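Local coordinates for GRMZM2G135359 pseudokinase (Zea mays, PDB 6CPY), which is a plant receptor-like pseudokinase, probably membrane-anchored, whose kinase-like domain may bind ATP but probably has little or no catalytic activity, at residues A[65-70]-A[119-124]. Sequence-based numbering, arbitrary orientation.
Sequences VEIAVA and VMVFEY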
loop_
_atom_site.group_PDB
_atom_site.type_symbol
_atom_site.label_atom_id
_atom_site.label_comp_id
_atom_site.label_asym_id
_atom_site.label_seq_id
_atom_site.Cartn_x
_atom_site.Cartn_y
_atom_site.Cartn_z
ATOM N N VAL A 65 14.482 -12.092 9.829
ATOM C CA VAL A 65 13.591 -11.294 8.998
ATOM C C VAL A 65 12.700 -10.423 9.876
ATOM O O VAL A 65 12.001 -10.928 10.743
ATOM C CB VAL A 65 12.719 -12.191 8.092
ATOM C CG1 VAL A 65 11.646 -11.376 7.399
ATOM C CG2 VAL A 65 13.600 -12.911 7.068
ATOM N N GLU A 66 12.745 -9.116 9.649
ATOM C CA GLU A 66 11.913 -8.183 10.389
ATOM C C GLU A 66 10.495 -8.209 9.820
ATOM O O GLU A 66 10.308 -8.347 8.608
ATOM C CB GLU A 66 12.516 -6.783 10.340
ATOM C CG GLU A 66 13.827 -6.691 11.110
ATOM C CD GLU A 66 14.442 -5.309 11.029
ATOM O OE1 GLU A 66 14.050 -4.406 11.806
ATOM O OE2 GLU A 66 15.308 -5.128 10.164
ATOM N N ILE A 67 9.514 -8.076 10.698
ATOM C CA ILE A 67 8.109 -8.203 10.325
ATOM C C ILE A 67 7.276 -7.093 10.923
ATOM O O ILE A 67 7.602 -6.517 11.968
ATOM C CB ILE A 67 7.516 -9.571 10.756
ATOM C CG1 ILE A 67 7.692 -9.812 12.257
ATOM C CG2 ILE A 67 8.168 -10.696 9.965
ATOM C CD1 ILE A 67 7.076 -11.102 12.765
ATOM N N ALA A 68 6.182 -6.796 10.243
ATOM C CA ALA A 68 5.158 -5.944 10.778
ATOM C C ALA A 68 3.936 -6.829 10.909
ATOM O O ALA A 68 3.490 -7.436 9.924
ATOM C CB ALA A 68 4.885 -4.783 9.844
ATOM N N VAL A 69 3.402 -6.891 12.118
ATOM C CA VAL A 69 2.302 -7.786 12.426
ATOM C C VAL A 69 1.036 -6.972 12.581
ATOM O O VAL A 69 0.960 -6.109 13.445
ATOM C CB VAL A 69 2.610 -8.572 13.702
ATOM C CG1 VAL A 69 1.433 -9.447 14.101
ATOM C CG2 VAL A 69 3.876 -9.390 13.491
ATOM N N ALA A 70 0.053 -7.237 11.720
ATOM C CA ALA A 70 -1.239 -6.567 11.777
ATOM C C ALA A 70 -2.165 -7.440 12.601
ATOM O O ALA A 70 -2.389 -8.601 12.252
ATOM C CB ALA A 70 -1.803 -6.363 10.376
ATOM N N VAL A 119 -4.065 -12.486 13.384
ATOM C CA VAL A 119 -3.028 -11.608 12.827
ATOM C C VAL A 119 -2.563 -12.033 11.448
ATOM O O VAL A 119 -2.702 -13.196 11.027
ATOM C CB VAL A 119 -1.780 -11.424 13.748
ATOM C CG1 VAL A 119 -2.147 -11.219 15.213
ATOM C CG2 VAL A 119 -0.764 -12.521 13.557
ATOM N N MET A 120 -1.969 -11.064 10.759
ATOM C CA MET A 120 -1.340 -11.254 9.475
ATOM C C MET A 120 0.047 -10.664 9.589
ATOM O O MET A 120 0.227 -9.600 10.189
ATOM C CB MET A 120 -2.148 -10.557 8.367
ATOM C CG MET A 120 -3.481 -11.252 8.129
ATOM S SD MET A 120 -4.466 -10.517 6.816
ATOM C CE MET A 120 -6.083 -11.190 7.221
ATOM N N VAL A 121 1.021 -11.384 9.052
ATOM C CA VAL A 121 2.424 -11.043 9.195
ATOM C C VAL A 121 2.940 -10.519 7.855
ATOM O O VAL A 121 2.905 -11.225 6.850
ATOM C CB VAL A 121 3.250 -12.271 9.621
ATOM C CG1 VAL A 121 4.733 -11.926 9.742
ATOM C CG2 VAL A 121 2.702 -12.859 10.906
ATOM N N PHE A 122 3.458 -9.289 7.863
ATOM C CA PHE A 122 3.907 -8.644 6.643
ATOM C C PHE A 122 5.378 -8.292 6.696
ATOM O O PHE A 122 5.977 -8.217 7.775
ATOM C CB PHE A 122 3.118 -7.362 6.422
ATOM C CG PHE A 122 1.675 -7.587 6.116
ATOM C CD1 PHE A 122 1.268 -7.887 4.820
ATOM C CD2 PHE A 122 0.720 -7.479 7.108
ATOM C CE1 PHE A 122 -0.066 -8.093 4.533
ATOM C CE2 PHE A 122 -0.609 -7.679 6.825
ATOM C CZ PHE A 122 -1.006 -7.985 5.538
ATOM N N GLU A 123 5.948 -8.055 5.519
ATOM C CA GLU A 123 7.295 -7.477 5.418
ATOM C C GLU A 123 7.355 -6.160 6.175
ATOM O O GLU A 123 6.393 -5.391 6.165
ATOM C CB GLU A 123 7.663 -7.210 3.963
ATOM C CG GLU A 123 7.910 -8.457 3.148
ATOM C CD GLU A 123 8.131 -8.170 1.674
ATOM O OE1 GLU A 123 7.611 -7.143 1.175
ATOM O OE2 GLU A 123 8.782 -9.005 1.011
ATOM N N TYR A 124 8.491 -5.891 6.828
ATOM C CA TYR A 124 8.697 -4.634 7.564
ATOM C C TYR A 124 9.392 -3.625 6.667
ATOM O O TYR A 124 10.374 -3.969 6.028
ATOM C CB TYR A 124 9.609 -4.868 8.770
ATOM C CG TYR A 124 10.015 -3.612 9.511
ATOM C CD1 TYR A 124 9.072 -2.853 10.186
ATOM C CD2 TYR A 124 11.349 -3.208 9.575
ATOM C CE1 TYR A 124 9.429 -1.702 10.869
ATOM C CE2 TYR A 124 11.718 -2.073 10.288
ATOM C CZ TYR A 124 10.751 -1.328 10.929
ATOM O OH TYR A 124 11.082 -0.186 11.631
HETATM O O HOH W 1 10.788 -8.195 5.911
#
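Ala68 and Phe122 face each other across two antiparallel strands and exchange both backbone bonds, Ala68 N to Phe122 O at 2.9 Å and Phe122 N to Ala68 O at 2.8 Å. Ala70 and Met120 repeat the exchange two residues on. The ladder gives way at the other end: Glu66 O and Tyr124 N stand 3.5 Å apart, and a water donates to Glu66 O while accepting weakly from Tyr124 N. Here Tyr124 puts its ring across the Glu66 side chain, Glu66 OE1 lying 3.6 Å from Tyr124 CE2 with carboxylate and ring planes 39° apart. The ring gets there because CG is anti to the backbone N (chi1 173°). Lys58 secures the pair, salt-bridged to Glu66 and in cation-pi contact with Tyr124. A leucine in place of Tyr124 would probably cost Lys58 its cation-pi partner, leaving the salt bridge alone to position the Glu66 carboxylate. On the face holding Ile67, Val69, Val119 and Val121, beta-branched side chains suit extended backbone and pack crosswise: Ile67 CG2 meets Val121 CG1 at 3.7 Å, and Val69 CG1 reaches Val119 CB at 3.8 Å. Helix 34-40 packs over this face through Leu37. On the reverse face the small Ala70 methyl meets Phe122 CE2 in the ring plane at 4.0 Å, with Ala68 O also at the ring's edge; the Met120 thioether end turns away from strand 66-70 to pack on Tyr88 and Ile92 of helix 82-96. The strands are the third and fifth of the five-stranded N-lobe sheet; by kinase topology Phe122 is the likely gatekeeper, and Glu123, salt-bridged to Lys187, and Tyr124 probably lead into the hinge. Ala70 probably occupies the place where active kinases carry the lysine that anchors ATP phosphates, and its methyl offers them no charge, consistent with a pseudokinase. The contact thus keeps the kinase scaffold through backbone bonds and apolar packing, while its charged chemistry gathers at the hinge end.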